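PDB 3EB8: cysteine protease-like VirA from Shigella flexneri, which is a secreted virulence effector that promotes bacterial entry into epithelial cells and spread within and between them, although it is apparently not a protease despite its name. Local coordinates for residues S22-L27 with P83-N88; S122-D127 with S245-I250; G276-I281 with S305-H310; N319-S324 with V349-I354. All blocks are in the same frame, centred on the assembly; numbering follows the deposited sequence.

Contact 1 of 4, residues S22-L27 with P83-N88; sequences SFSPSL and PPKQFN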
loop_
_atom_site.group_PDB
_atom_site.type_symbol
_atom_site.label_atom_id
_atom_site.label_comp_id
_atom_site.label_asym_id
_atom_site.label_seq_id
_atom_site.Cartn_x
_atom_site.Cartn_y
_atom_site.Cartn_z
ATOM N N SER A 22 0.234 -17.333 3.822
ATOM C CA SER A 22 1.056 -17.741 4.957
ATOM C C SER A 22 2.487 -17.188 4.918
ATOM O O SER A 22 3.170 -17.153 5.940
ATOM C CB SER A 22 1.107 -19.269 5.012
ATOM O OG SER A 22 -0.110 -19.794 5.510
ATOM N N PHE A 23 2.941 -16.775 3.741
ATOM C CA PHE A 23 4.301 -16.297 3.590
ATOM C C PHE A 23 4.441 -14.882 4.134
ATOM O O PHE A 23 3.640 -13.999 3.819
ATOM C CB PHE A 23 4.769 -16.381 2.130
ATOM C CG PHE A 23 5.210 -17.757 1.717
ATOM C CD1 PHE A 23 4.301 -18.665 1.203
ATOM C CD2 PHE A 23 6.535 -18.150 1.873
ATOM C CE1 PHE A 23 4.699 -19.948 0.846
ATOM C CE2 PHE A 23 6.950 -19.430 1.514
ATOM C CZ PHE A 23 6.037 -20.330 0.995
ATOM N N SER A 24 5.455 -14.681 4.969
ATOM C CA SER A 24 5.710 -13.380 5.568
ATOM C C SER A 24 7.162 -13.002 5.370
ATOM O O SER A 24 8.022 -13.876 5.294
ATOM C CB SER A 24 5.391 -13.422 7.065
ATOM O OG SER A 24 4.148 -14.071 7.291
ATOM N N PRO A 25 7.444 -11.697 5.284
ATOM C CA PRO A 25 8.824 -11.218 5.155
ATOM C C PRO A 25 9.655 -11.725 6.320
ATOM O O PRO A 25 9.157 -11.806 7.446
ATOM C CB PRO A 25 8.682 -9.695 5.257
ATOM C CG PRO A 25 7.281 -9.411 4.929
ATOM C CD PRO A 25 6.480 -10.591 5.374
ATOM N N SER A 26 10.902 -12.080 6.057
ATOM C CA SER A 26 11.773 -12.522 7.129
ATOM C C SER A 26 12.635 -11.363 7.635
ATOM O O SER A 26 13.576 -10.939 6.968
ATOM C CB SER A 26 12.623 -13.691 6.652
ATOM O OG SER A 26 11.783 -14.793 6.356
ATOM N N LEU A 27 12.284 -10.826 8.799
ATOM C CA LEU A 27 13.043 -9.734 9.395
ATOM C C LEU A 27 13.889 -10.341 10.494
ATOM O O LEU A 27 14.960 -9.842 10.832
ATOM C CB LEU A 27 12.097 -8.701 9.994
ATOM C CG LEU A 27 10.848 -8.365 9.175
ATOM C CD1 LEU A 27 9.872 -7.533 10.012
ATOM C CD2 LEU A 27 11.209 -7.659 7.868
ATOM N N PRO A 83 1.712 -12.932 -1.368
ATOM C CA PRO A 83 0.690 -11.958 -0.955
ATOM C C PRO A 83 1.198 -10.509 -1.102
ATOM O O PRO A 83 2.404 -10.290 -1.204
ATOM C CB PRO A 83 0.460 -12.284 0.531
ATOM C CG PRO A 83 1.315 -13.478 0.835
ATOM C CD PRO A 83 2.362 -13.592 -0.226
ATOM N N PRO A 84 0.276 -9.537 -1.092
ATOM C CA PRO A 84 0.624 -8.116 -1.165
ATOM C C PRO A 84 1.359 -7.672 0.105
ATOM O O PRO A 84 0.786 -6.978 0.940
ATOM C CB PRO A 84 -0.745 -7.433 -1.214
ATOM C CG PRO A 84 -1.651 -8.399 -0.457
ATOM C CD PRO A 84 -1.183 -9.731 -0.983
ATOM N N LYS A 85 2.618 -8.076 0.243
ATOM C CA LYS A 85 3.437 -7.675 1.386
ATOM C C LYS A 85 4.742 -7.106 0.873
ATOM O O LYS A 85 5.085 -7.272 -0.297
ATOM C CB LYS A 85 3.708 -8.862 2.311
ATOM C CG LYS A 85 2.444 -9.490 2.846
ATOM C CD LYS A 85 2.730 -10.635 3.781
ATOM C CE LYS A 85 1.432 -11.196 4.322
ATOM N NZ LYS A 85 1.626 -12.497 5.021
ATOM N N GLN A 86 5.460 -6.420 1.741
ATOM C CA GLN A 86 6.737 -5.834 1.372
ATOM C C GLN A 86 7.871 -6.816 1.662
ATOM O O GLN A 86 8.177 -7.109 2.813
ATOM C CB GLN A 86 6.943 -4.503 2.103
ATOM C CG GLN A 86 5.811 -3.498 1.900
ATOM C CD GLN A 86 6.038 -2.209 2.680
ATOM O OE1 GLN A 86 6.112 -2.219 3.912
ATOM N NE2 GLN A 86 6.178 -1.099 1.964
ATOM N N PHE A 87 8.476 -7.338 0.606
ATOM C CA PHE A 87 9.590 -8.260 0.748
ATOM C C PHE A 87 10.904 -7.607 0.340
ATOM O O PHE A 87 10.942 -6.715 -0.506
ATOM C CB PHE A 87 9.378 -9.522 -0.091
ATOM C CG PHE A 87 8.211 -10.346 0.343
ATOM C CD1 PHE A 87 6.960 -10.153 -0.219
ATOM C CD2 PHE A 87 8.362 -11.323 1.315
ATOM C CE1 PHE A 87 5.879 -10.920 0.187
ATOM C CE2 PHE A 87 7.277 -12.095 1.730
ATOM C CZ PHE A 87 6.040 -11.896 1.166
ATOM N N ASN A 88 11.987 -8.072 0.942
ATOM C CA ASN A 88 13.288 -7.656 0.490
ATOM C C ASN A 88 13.701 -8.458 -0.740
ATOM O O ASN A 88 14.376 -9.474 -0.624
ATOM C CB ASN A 88 14.324 -7.767 1.604
ATOM C CG ASN A 88 15.404 -6.738 1.464
ATOM O OD1 ASN A 88 16.534 -7.054 1.093
ATOM N ND2 ASN A 88 15.054 -5.479 1.715
HETATM O O HOH W 1 2.740 -11.145 7.223
#

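Contact 2 of 4, residues S122-D127 with S245-I250; sequences SIIPND and SSVEHI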
loop_
_atom_site.group_PDB
_atom_site.type_symbol
_atom_site.label_atom_id
_atom_site.label_comp_id
_atom_site.label_asym_id
_atom_site.label_seq_id
_atom_site.Cartn_x
_atom_site.Cartn_y
_atom_site.Cartn_z
ATOM N N SER A 122 8.891 -4.868 -3.490
ATOM C CA SER A 122 10.272 -5.011 -3.015
ATOM C C SER A 122 10.736 -3.793 -2.217
ATOM O O SER A 122 10.637 -2.653 -2.678
ATOM C CB SER A 122 11.222 -5.252 -4.194
ATOM O OG SER A 122 12.571 -5.357 -3.765
ATOM N N ILE A 123 11.251 -4.039 -1.020
ATOM C CA ILE A 123 11.644 -2.969 -0.124
ATOM C C ILE A 123 12.884 -2.243 -0.652
ATOM O O ILE A 123 13.860 -2.877 -1.042
ATOM C CB ILE A 123 11.919 -3.526 1.286
ATOM C CG1 ILE A 123 10.629 -4.061 1.898
ATOM C CG2 ILE A 123 12.566 -2.479 2.194
ATOM C CD1 ILE A 123 10.859 -5.028 3.042
ATOM N N ILE A 124 12.821 -0.914 -0.674
ATOM C CA ILE A 124 13.961 -0.064 -0.968
ATOM C C ILE A 124 14.694 0.190 0.342
ATOM O O ILE A 124 14.139 0.795 1.256
ATOM C CB ILE A 124 13.496 1.291 -1.550
ATOM C CG1 ILE A 124 12.556 1.071 -2.743
ATOM C CG2 ILE A 124 14.669 2.141 -1.943
ATOM C CD1 ILE A 124 13.084 0.068 -3.747
ATOM N N PRO A 125 15.933 -0.303 0.463
ATOM C CA PRO A 125 16.668 -0.123 1.722
ATOM C C PRO A 125 16.873 1.354 2.075
ATOM O O PRO A 125 17.357 2.137 1.252
ATOM C CB PRO A 125 18.019 -0.798 1.445
ATOM C CG PRO A 125 17.747 -1.764 0.346
ATOM C CD PRO A 125 16.688 -1.111 -0.509
ATOM N N ASN A 126 16.494 1.712 3.299
ATOM C CA ASN A 126 16.563 3.086 3.784
ATOM C C ASN A 126 17.554 3.249 4.927
ATOM O O ASN A 126 17.151 3.467 6.074
ATOM C CB ASN A 126 15.181 3.553 4.264
ATOM C CG ASN A 126 14.245 3.909 3.117
ATOM O OD1 ASN A 126 14.694 4.246 2.019
ATOM N ND2 ASN A 126 12.934 3.842 3.373
ATOM N N ASP A 127 18.841 3.145 4.617
ATOM C CA ASP A 127 19.891 3.339 5.612
ATOM C C ASP A 127 20.179 4.828 5.721
ATOM O O ASP A 127 20.464 5.350 6.801
ATOM C CB ASP A 127 21.168 2.614 5.189
ATOM C CG ASP A 127 20.898 1.492 4.217
ATOM O OD1 ASP A 127 19.913 0.755 4.431
ATOM O OD2 ASP A 127 21.659 1.354 3.236
ATOM N N SER A 245 17.501 9.121 -0.168
ATOM C CA SER A 245 18.169 9.252 -1.452
ATOM C C SER A 245 17.967 7.980 -2.269
ATOM O O SER A 245 17.837 8.039 -3.495
ATOM C CB SER A 245 19.659 9.493 -1.231
ATOM O OG SER A 245 19.850 10.381 -0.150
ATOM N N SER A 246 17.932 6.836 -1.581
ATOM C CA SER A 246 17.786 5.533 -2.232
ATOM C C SER A 246 16.436 5.398 -2.912
ATOM O O SER A 246 16.344 4.888 -4.025
ATOM C CB SER A 246 17.983 4.397 -1.233
ATOM O OG SER A 246 19.173 4.589 -0.500
ATOM N N VAL A 247 15.387 5.851 -2.235
ATOM C CA VAL A 247 14.055 5.861 -2.828
ATOM C C VAL A 247 14.018 6.848 -3.993
ATOM O O VAL A 247 13.484 6.551 -5.069
ATOM C CB VAL A 247 12.980 6.262 -1.792
ATOM C CG1 VAL A 247 11.672 6.623 -2.476
ATOM C CG2 VAL A 247 12.754 5.135 -0.792
ATOM N N GLU A 248 14.595 8.024 -3.776
ATOM C CA GLU A 248 14.719 8.990 -4.851
ATOM C C GLU A 248 15.349 8.355 -6.089
ATOM O O GLU A 248 14.895 8.583 -7.205
ATOM C CB GLU A 248 15.554 10.189 -4.396
ATOM C CG GLU A 248 14.772 11.171 -3.544
ATOM C CD GLU A 248 15.559 12.433 -3.220
ATOM O OE1 GLU A 248 16.810 12.413 -3.328
ATOM O OE2 GLU A 248 14.922 13.443 -2.850
ATOM N N HIS A 249 16.391 7.557 -5.878
ATOM C CA HIS A 249 17.137 6.997 -6.981
ATOM C C HIS A 249 16.272 5.973 -7.717
ATOM O O HIS A 249 16.093 6.056 -8.935
ATOM C CB HIS A 249 18.460 6.403 -6.486
ATOM C CG HIS A 249 19.396 6.023 -7.585
ATOM N ND1 HIS A 249 19.708 4.711 -7.877
ATOM C CD2 HIS A 249 20.092 6.782 -8.465
ATOM C CE1 HIS A 249 20.559 4.679 -8.889
ATOM N NE2 HIS A 249 20.807 5.921 -9.264
ATOM N N ILE A 250 15.712 5.024 -6.982
ATOM C CA ILE A 250 14.850 4.045 -7.618
ATOM C C ILE A 250 13.712 4.759 -8.351
ATOM O O ILE A 250 13.385 4.439 -9.486
ATOM C CB ILE A 250 14.245 3.044 -6.609
ATOM C CG1 ILE A 250 15.330 2.500 -5.680
ATOM C CG2 ILE A 250 13.553 1.913 -7.347
ATOM C CD1 ILE A 250 16.624 2.160 -6.391
#

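Contact 3 of 4, residues G276-I281 with S305-H310; sequences GHIIKI and SILPSH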
loop_
_atom_site.group_PDB
_atom_site.type_symbol
_atom_site.label_atom_id
_atom_site.label_comp_id
_atom_site.label_asym_id
_atom_site.label_seq_id
_atom_site.Cartn_x
_atom_site.Cartn_y
_atom_site.Cartn_z
ATOM N N GLY A 276 -5.112 6.653 -7.845
ATOM C CA GLY A 276 -5.526 6.838 -6.457
ATOM C C GLY A 276 -4.840 5.943 -5.435
ATOM O O GLY A 276 -3.896 5.221 -5.769
ATOM N N HIS A 277 -5.329 5.980 -4.193
ATOM C CA HIS A 277 -4.708 5.275 -3.059
ATOM C C HIS A 277 -5.414 3.977 -2.670
ATOM O O HIS A 277 -6.640 3.910 -2.648
ATOM C CB HIS A 277 -4.701 6.165 -1.807
ATOM C CG HIS A 277 -3.776 7.337 -1.892
ATOM N ND1 HIS A 277 -2.555 7.367 -1.256
ATOM C CD2 HIS A 277 -3.898 8.528 -2.527
ATOM C CE1 HIS A 277 -1.959 8.521 -1.505
ATOM N NE2 HIS A 277 -2.754 9.244 -2.272
ATOM N N ILE A 278 -4.639 2.953 -2.340
ATOM C CA ILE A 278 -5.200 1.812 -1.636
ATOM C C ILE A 278 -4.641 1.801 -0.215
ATOM O O ILE A 278 -3.448 1.574 0.008
ATOM C CB ILE A 278 -4.944 0.449 -2.338
ATOM C CG1 ILE A 278 -5.938 0.219 -3.490
ATOM C CG2 ILE A 278 -5.193 -0.699 -1.361
ATOM C CD1 ILE A 278 -5.825 1.167 -4.622
ATOM N N ILE A 279 -5.527 2.046 0.740
ATOM C CA ILE A 279 -5.148 2.243 2.125
ATOM C C ILE A 279 -5.724 1.159 3.025
ATOM O O ILE A 279 -6.929 1.011 3.140
ATOM C CB ILE A 279 -5.610 3.636 2.600
ATOM C CG1 ILE A 279 -4.823 4.708 1.838
ATOM C CG2 ILE A 279 -5.431 3.780 4.117
ATOM C CD1 ILE A 279 -5.478 6.078 1.844
ATOM N N LYS A 280 -4.848 0.385 3.642
ATOM C CA LYS A 280 -5.277 -0.622 4.605
ATOM C C LYS A 280 -4.803 -0.233 6.000
ATOM O O LYS A 280 -3.626 0.061 6.195
ATOM C CB LYS A 280 -4.765 -2.009 4.224
ATOM C CG LYS A 280 -5.404 -2.556 2.954
ATOM C CD LYS A 280 -5.799 -4.024 3.113
ATOM C CE LYS A 280 -6.861 -4.428 2.085
ATOM N NZ LYS A 280 -7.488 -5.761 2.340
ATOM N N ILE A 281 -5.733 -0.205 6.955
ATOM C CA ILE A 281 -5.439 0.185 8.323
ATOM C C ILE A 281 -5.902 -0.918 9.240
ATOM O O ILE A 281 -7.020 -1.420 9.086
ATOM C CB ILE A 281 -6.156 1.518 8.723
ATOM C CG1 ILE A 281 -5.717 2.658 7.813
ATOM C CG2 ILE A 281 -5.847 1.879 10.165
ATOM C CD1 ILE A 281 -6.596 3.866 7.837
ATOM N N SER A 305 -0.753 2.632 -0.365
ATOM C CA SER A 305 -0.165 2.430 -1.678
ATOM C C SER A 305 -0.658 3.452 -2.666
ATOM O O SER A 305 -1.859 3.676 -2.801
ATOM C CB SER A 305 -0.475 1.034 -2.181
ATOM O OG SER A 305 0.094 0.094 -1.298
ATOM N N ILE A 306 0.272 4.075 -3.370
ATOM C CA ILE A 306 -0.114 4.939 -4.462
ATOM C C ILE A 306 0.077 4.151 -5.774
ATOM O O ILE A 306 0.906 3.251 -5.841
ATOM C CB ILE A 306 0.659 6.272 -4.416
ATOM C CG1 ILE A 306 -0.059 7.337 -5.249
ATOM C CG2 ILE A 306 2.106 6.095 -4.878
ATOM C CD1 ILE A 306 0.439 8.754 -5.011
ATOM N N LEU A 307 -0.717 4.452 -6.797
ATOM C CA LEU A 307 -0.706 3.649 -8.022
ATOM C C LEU A 307 -0.497 4.482 -9.284
ATOM O O LEU A 307 -1.354 4.466 -10.173
ATOM C CB LEU A 307 -2.013 2.853 -8.181
ATOM C CG LEU A 307 -2.531 1.912 -7.080
ATOM C CD1 LEU A 307 -3.937 1.394 -7.412
ATOM C CD2 LEU A 307 -1.598 0.747 -6.846
ATOM N N PRO A 308 0.627 5.214 -9.373
ATOM C CA PRO A 308 0.842 6.019 -10.577
ATOM C C PRO A 308 0.892 5.128 -11.805
ATOM O O PRO A 308 1.365 4.008 -11.722
ATOM C CB PRO A 308 2.233 6.631 -10.347
ATOM C CG PRO A 308 2.860 5.733 -9.323
ATOM C CD PRO A 308 1.735 5.378 -8.423
ATOM N N SER A 309 0.414 5.629 -12.934
ATOM C CA SER A 309 0.475 4.861 -14.175
ATOM C C SER A 309 1.929 4.767 -14.656
ATOM O O SER A 309 2.728 5.675 -14.408
ATOM C CB SER A 309 -0.377 5.529 -15.241
ATOM O OG SER A 309 0.248 6.721 -15.650
ATOM N N HIS A 310 2.257 3.678 -15.349
ATOM C CA HIS A 310 3.607 3.432 -15.838
ATOM C C HIS A 310 3.552 2.771 -17.215
ATOM O O HIS A 310 3.061 1.646 -17.342
ATOM C CB HIS A 310 4.364 2.512 -14.874
ATOM C CG HIS A 310 5.827 2.406 -15.175
ATOM N ND1 HIS A 310 6.398 1.302 -15.778
ATOM C CD2 HIS A 310 6.838 3.285 -14.979
ATOM C CE1 HIS A 310 7.691 1.505 -15.929
ATOM N NE2 HIS A 310 7.986 2.699 -15.449
HETATM O O HOH W 2 -1.910 -0.405 0.780
#

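Contact 4 of 4, residues N319-S324 with V349-I354; sequences NKIETS and VSFAII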
loop_
_atom_site.group_PDB
_atom_site.type_symbol
_atom_site.label_atom_id
_atom_site.label_comp_id
_atom_site.label_asym_id
_atom_site.label_seq_id
_atom_site.Cartn_x
_atom_site.Cartn_y
_atom_site.Cartn_z
ATOM N N ASN A 319 2.963 1.613 -11.515
ATOM C CA ASN A 319 4.056 1.500 -10.567
ATOM C C ASN A 319 3.476 1.587 -9.165
ATOM O O ASN A 319 3.143 2.669 -8.684
ATOM C CB ASN A 319 5.082 2.603 -10.814
ATOM C CG ASN A 319 6.188 2.641 -9.756
ATOM O OD1 ASN A 319 6.481 1.641 -9.092
ATOM N ND2 ASN A 319 6.808 3.810 -9.602
ATOM N N LYS A 320 3.316 0.435 -8.523
ATOM C CA LYS A 320 2.851 0.414 -7.153
ATOM C C LYS A 320 3.954 0.873 -6.195
ATOM O O LYS A 320 5.028 0.280 -6.120
ATOM C CB LYS A 320 2.364 -0.972 -6.772
ATOM C CG LYS A 320 1.785 -1.071 -5.378
ATOM C CD LYS A 320 1.371 -2.499 -5.146
ATOM C CE LYS A 320 0.810 -2.733 -3.779
ATOM N NZ LYS A 320 0.162 -4.093 -3.771
ATOM N N ILE A 321 3.688 1.950 -5.474
ATOM C CA ILE A 321 4.600 2.410 -4.452
ATOM C C ILE A 321 3.839 2.309 -3.162
ATOM O O ILE A 321 2.843 2.998 -2.983
ATOM C CB ILE A 321 5.003 3.875 -4.679
ATOM C CG1 ILE A 321 5.637 4.047 -6.052
ATOM C CG2 ILE A 321 5.939 4.350 -3.596
ATOM C CD1 ILE A 321 6.051 5.460 -6.333
ATOM N N GLU A 322 4.284 1.436 -2.272
ATOM C CA GLU A 322 3.615 1.252 -1.005
ATOM C C GLU A 322 4.461 1.742 0.171
ATOM O O GLU A 322 5.666 1.470 0.244
ATOM C CB GLU A 322 3.272 -0.218 -0.812
ATOM C CG GLU A 322 2.869 -0.605 0.594
ATOM C CD GLU A 322 2.488 -2.067 0.674
ATOM O OE1 GLU A 322 2.702 -2.788 -0.319
ATOM O OE2 GLU A 322 1.966 -2.509 1.713
ATOM N N THR A 323 3.826 2.473 1.085
ATOM C CA THR A 323 4.452 2.849 2.334
ATOM C C THR A 323 3.644 2.304 3.493
ATOM O O THR A 323 2.428 2.479 3.545
ATOM C CB THR A 323 4.513 4.349 2.501
ATOM O OG1 THR A 323 4.938 4.944 1.272
ATOM C CG2 THR A 323 5.472 4.722 3.646
ATOM N N SER A 324 4.335 1.650 4.423
ATOM C CA SER A 324 3.726 1.134 5.634
ATOM C C SER A 324 4.416 1.717 6.875
ATOM O O SER A 324 5.629 1.960 6.869
ATOM C CB SER A 324 3.858 -0.377 5.667
ATOM O OG SER A 324 5.223 -0.709 5.795
ATOM N N VAL A 349 9.194 1.611 2.595
ATOM C CA VAL A 349 8.784 1.921 1.238
ATOM C C VAL A 349 9.159 0.768 0.327
ATOM O O VAL A 349 10.256 0.206 0.440
ATOM C CB VAL A 349 9.426 3.249 0.771
ATOM C CG1 VAL A 349 9.200 3.482 -0.713
ATOM C CG2 VAL A 349 8.860 4.400 1.587
ATOM N N SER A 350 8.229 0.393 -0.549
ATOM C CA SER A 350 8.445 -0.724 -1.463
ATOM C C SER A 350 7.853 -0.403 -2.829
ATOM O O SER A 350 6.949 0.413 -2.924
ATOM C CB SER A 350 7.804 -1.982 -0.910
ATOM O OG SER A 350 6.408 -1.789 -0.775
ATOM N N PHE A 351 8.363 -1.056 -3.875
ATOM C CA PHE A 351 7.955 -0.795 -5.252
ATOM C C PHE A 351 7.569 -2.063 -5.997
ATOM O O PHE A 351 8.100 -3.129 -5.737
ATOM C CB PHE A 351 9.102 -0.172 -6.043
ATOM C CG PHE A 351 9.243 1.294 -5.862
ATOM C CD1 PHE A 351 9.589 1.824 -4.627
ATOM C CD2 PHE A 351 9.070 2.154 -6.938
ATOM C CE1 PHE A 351 9.735 3.179 -4.460
ATOM C CE2 PHE A 351 9.227 3.522 -6.781
ATOM C CZ PHE A 351 9.561 4.038 -5.541
ATOM N N ALA A 352 6.677 -1.923 -6.962
ATOM C CA ALA A 352 6.506 -2.943 -7.972
ATOM C C ALA A 352 6.006 -2.313 -9.264
ATOM O O ALA A 352 5.324 -1.288 -9.258
ATOM C CB ALA A 352 5.539 -4.061 -7.498
ATOM N N ILE A 353 6.356 -2.941 -10.377
ATOM C CA ILE A 353 5.775 -2.599 -11.653
ATOM C C ILE A 353 4.789 -3.688 -12.070
ATOM O O ILE A 353 5.078 -4.886 -11.976
ATOM C CB ILE A 353 6.851 -2.366 -12.729
ATOM C CG1 ILE A 353 7.599 -1.060 -12.441
ATOM C CG2 ILE A 353 6.226 -2.246 -14.106
ATOM C CD1 ILE A 353 8.764 -0.813 -13.373
ATOM N N ILE A 354 3.611 -3.249 -12.497
ATOM C CA ILE A 354 2.568 -4.133 -12.985
ATOM C C ILE A 354 2.333 -3.793 -14.454
ATOM O O ILE A 354 2.029 -2.649 -14.797
ATOM C CB ILE A 354 1.271 -3.989 -12.163
ATOM C CG1 ILE A 354 1.496 -4.452 -10.713
ATOM C CG2 ILE A 354 0.146 -4.774 -12.795
ATOM C CD1 ILE A 354 2.155 -3.418 -9.815
#

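Contact 1 of 4, residues S22-L27 with P83-N88
The backbones of 22-27 and 83-88 approach most closely at Pro25 and Phe87, with CA atoms 5.4 Å apart, and lie farther from each other at Phe23 and Pro83, where the CA atoms are 7.2 Å apart; side chains therefore do most of the joining. Lys85 makes the polar link. Its CG lies opposite the carbonyl carbon (chi1 -59°) and the chain beyond is extended, which carries NZ up to the Phe23 backbone. NZ donates to Phe23 O at 2.8 Å from above the carbonyl plane, 38° out of it. The same NZ donates to a water, whose bond to Ser24 OG is weak, and is also bonded to Asp21 O at the end of helix 12-21. Three acceptors thus grip the ammonium group. Farther along, the Pro25 ring crosses Phe87 at about a right angle: Pro25 CG lies over one face, and Pro25 CD is 4.0 Å from Phe87 CE2. Pro25 CG also packs on the backbone, 3.3 Å from Gln86 O. At the edge of the Phe87 ring, near its plane, lie Phe23 O and Pro83 O. The contact joins two sheets. Strand 24-25 is an edge strand of the five-stranded antiparallel sheet, beside strand 35-41, while strand 86-87 runs parallel to 121-123 in the mixed sheet.

Contact 2 of 4, residues S122-D127 with S245-I250
Ile124 meets Ser246, Val247 and Ile250 where the chain leaving strand 121-123 passes the first turn of helix 245-265, an alpha/beta packing in which a helix lies against the mixed sheet. The nearest CA atoms are those of Ile124 and Val247, 6.2 Å apart, and the Ile124 side chain points at the helix. Its CB already touches Val247 CG2 at 4.0 Å. From there the chain forks. With CG1 beside the backbone N (chi1 -53°), CG2 is the branch anti to that nitrogen, and it enters the helix surface between three residues: it lies 3.7 Å from Val247 CG2, 3.8 Å from Ile250 CG1, and against the backbone of Ser246. The other branch turns away from these at CG1, which packs on Phe351 of strand 348-356, and then brings CD1 back to 3.8 Å from Ile250 CG1. The Ile124 and Ile250 side chains run antiparallel alongside one another, whereas Ile124 and Val247 cross at about a right angle. Beyond this apolar patch the polar groups take over. Ser246 CB rests 3.4 Å from Pro125 O, and Ser246 OG is hydrogen-bonded to Asp128 OD2. Ser244, immediately before the helix, uses OG to hydrogen-bond both Asn126 OD1 and the backbone N of Val247, tying the loop to the helix start. Residues 245-250 fall within the region described as tubulin-binding, but this interface is structural packing. At its loop end, Asn126 OD1 also lies 3.5 Å from Val247 CG2.

Contact 3 of 4, residues G276-I281 with S305-H310
Ile278 and Ser305 form an antiparallel hydrogen-bonded pair joining strands 274-283 and 300-312 of the mixed sheet. The evidence is two reciprocal backbone bonds: Ile278 N to Ser305 O, 2.9 Å and 158° at the hydrogen, and Ser305 N to Ile278 O, 2.9 Å and straighter at 169°. Ser305 O receives a further CA-H...O contact from His277 CA at 3.3 Å. Toward Leu307 the pairing fades, because Leu307 N reaches Gly276 O only through a weak bond of 3.4 Å. A water helps to hold the other end, donating to Ile278 O at 2.6 Å and lying 2.9 Å from Ser305 OG; Ile278 O is thus bonded twice. On the face carrying Ile278 and Ser305, the Ile278 and Leu307 side chains slant across each other and end with their CD1 atoms close together, 3.4 Å apart. On the other face Ile306 CG1 lies over the His277 ring, which also meets Phe236. Gly276 has a positive phi of 94°, a backbone shape in which a CB would press on the preceding carbonyl. Strand 274-283 continues the sheet on its other side, through backbone bonds to Lys157 and Tyr159. Strands 274-283, 300-312 and 315-327, successive among those modelled, adjacent in the sheet and each antiparallel to the next, have beta-meander order, though part of the first connection is not modelled.

Contact 4 of 4, residues N319-S324 with V349-I354
Ile321 CG1 and Phe351 CG are both anti to the carbonyl carbon (chi1 -58° and -83°). As a non-hydrogen-bonded pair the two residues leave the same face of the sheet, and these matching torsions keep the side chains alongside each other. Ile321 CG1 comes to rest over one face of the Phe351 ring, 4.0 Å from its centroid and 24° off the ring normal, a CH-pi contact offset toward the rim. Next to it Thr323 and Val349 also run side by side, Val349 CG2 lying 4.0 Å from Thr323 OG1. The backbone beneath is regular antiparallel sheet, with segment axes 4.6 Å apart. Glu322 and Ser350 form one hydrogen-bonded pair, with Glu322 N to Ser350 O and Ser350 N to Glu322 O both 2.9 Å. Lys320 and Ala352 form the other: Ala352 N to Lys320 O is 2.9 Å, but the return bond from Lys320 N to Ala352 O is weak, being bent. On the opposite face Lys320 CB packs 3.9 Å from Ile354 CD1, and Glu322 CB approaches Ser350 OG to 3.5 Å. Lys320 NZ binds Ala116 O and Cys119 O at the end of helix 110-118, Glu322 OE2 binds Ser303 OG, and Ser350 OG binds Thr121 OG1. Ile321 and Phe351, by contrast, face Tyr251 and Ile254 of helix 245-265. The chemistry implies a two-sided buried sheet, mainly apolar at Ile321, Phe351, Val349 and Ile353 on the helix-facing side, while the Lys320, Glu322 and Ser350 ends on the other are buried and hydrogen-bonded elsewhere in the chain.

Contacts 3 and 4 are buried near the centre of the chain, whereas contacts 1 and 2 lie farther out and are partly buried. The central pair rests on backbone hydrogen bonds between strands of one sheet; contact 4 is the more regular, with five successive paired positions. Contact 1 instead relies on a lysine and on proline-aromatic packing between two sheets, and contact 2 on apolar side chains between loop and helix. All four reach the mixed sheet. Probable backbone hydrogen bonds link contacts 3 and 4 (Ile306 N to Ile321 O) and contacts 2 and 4 (Ser122 N to Phe351 O), and the Gln86 amide links contact 1 to Ser324 and Ser350 of contact 4.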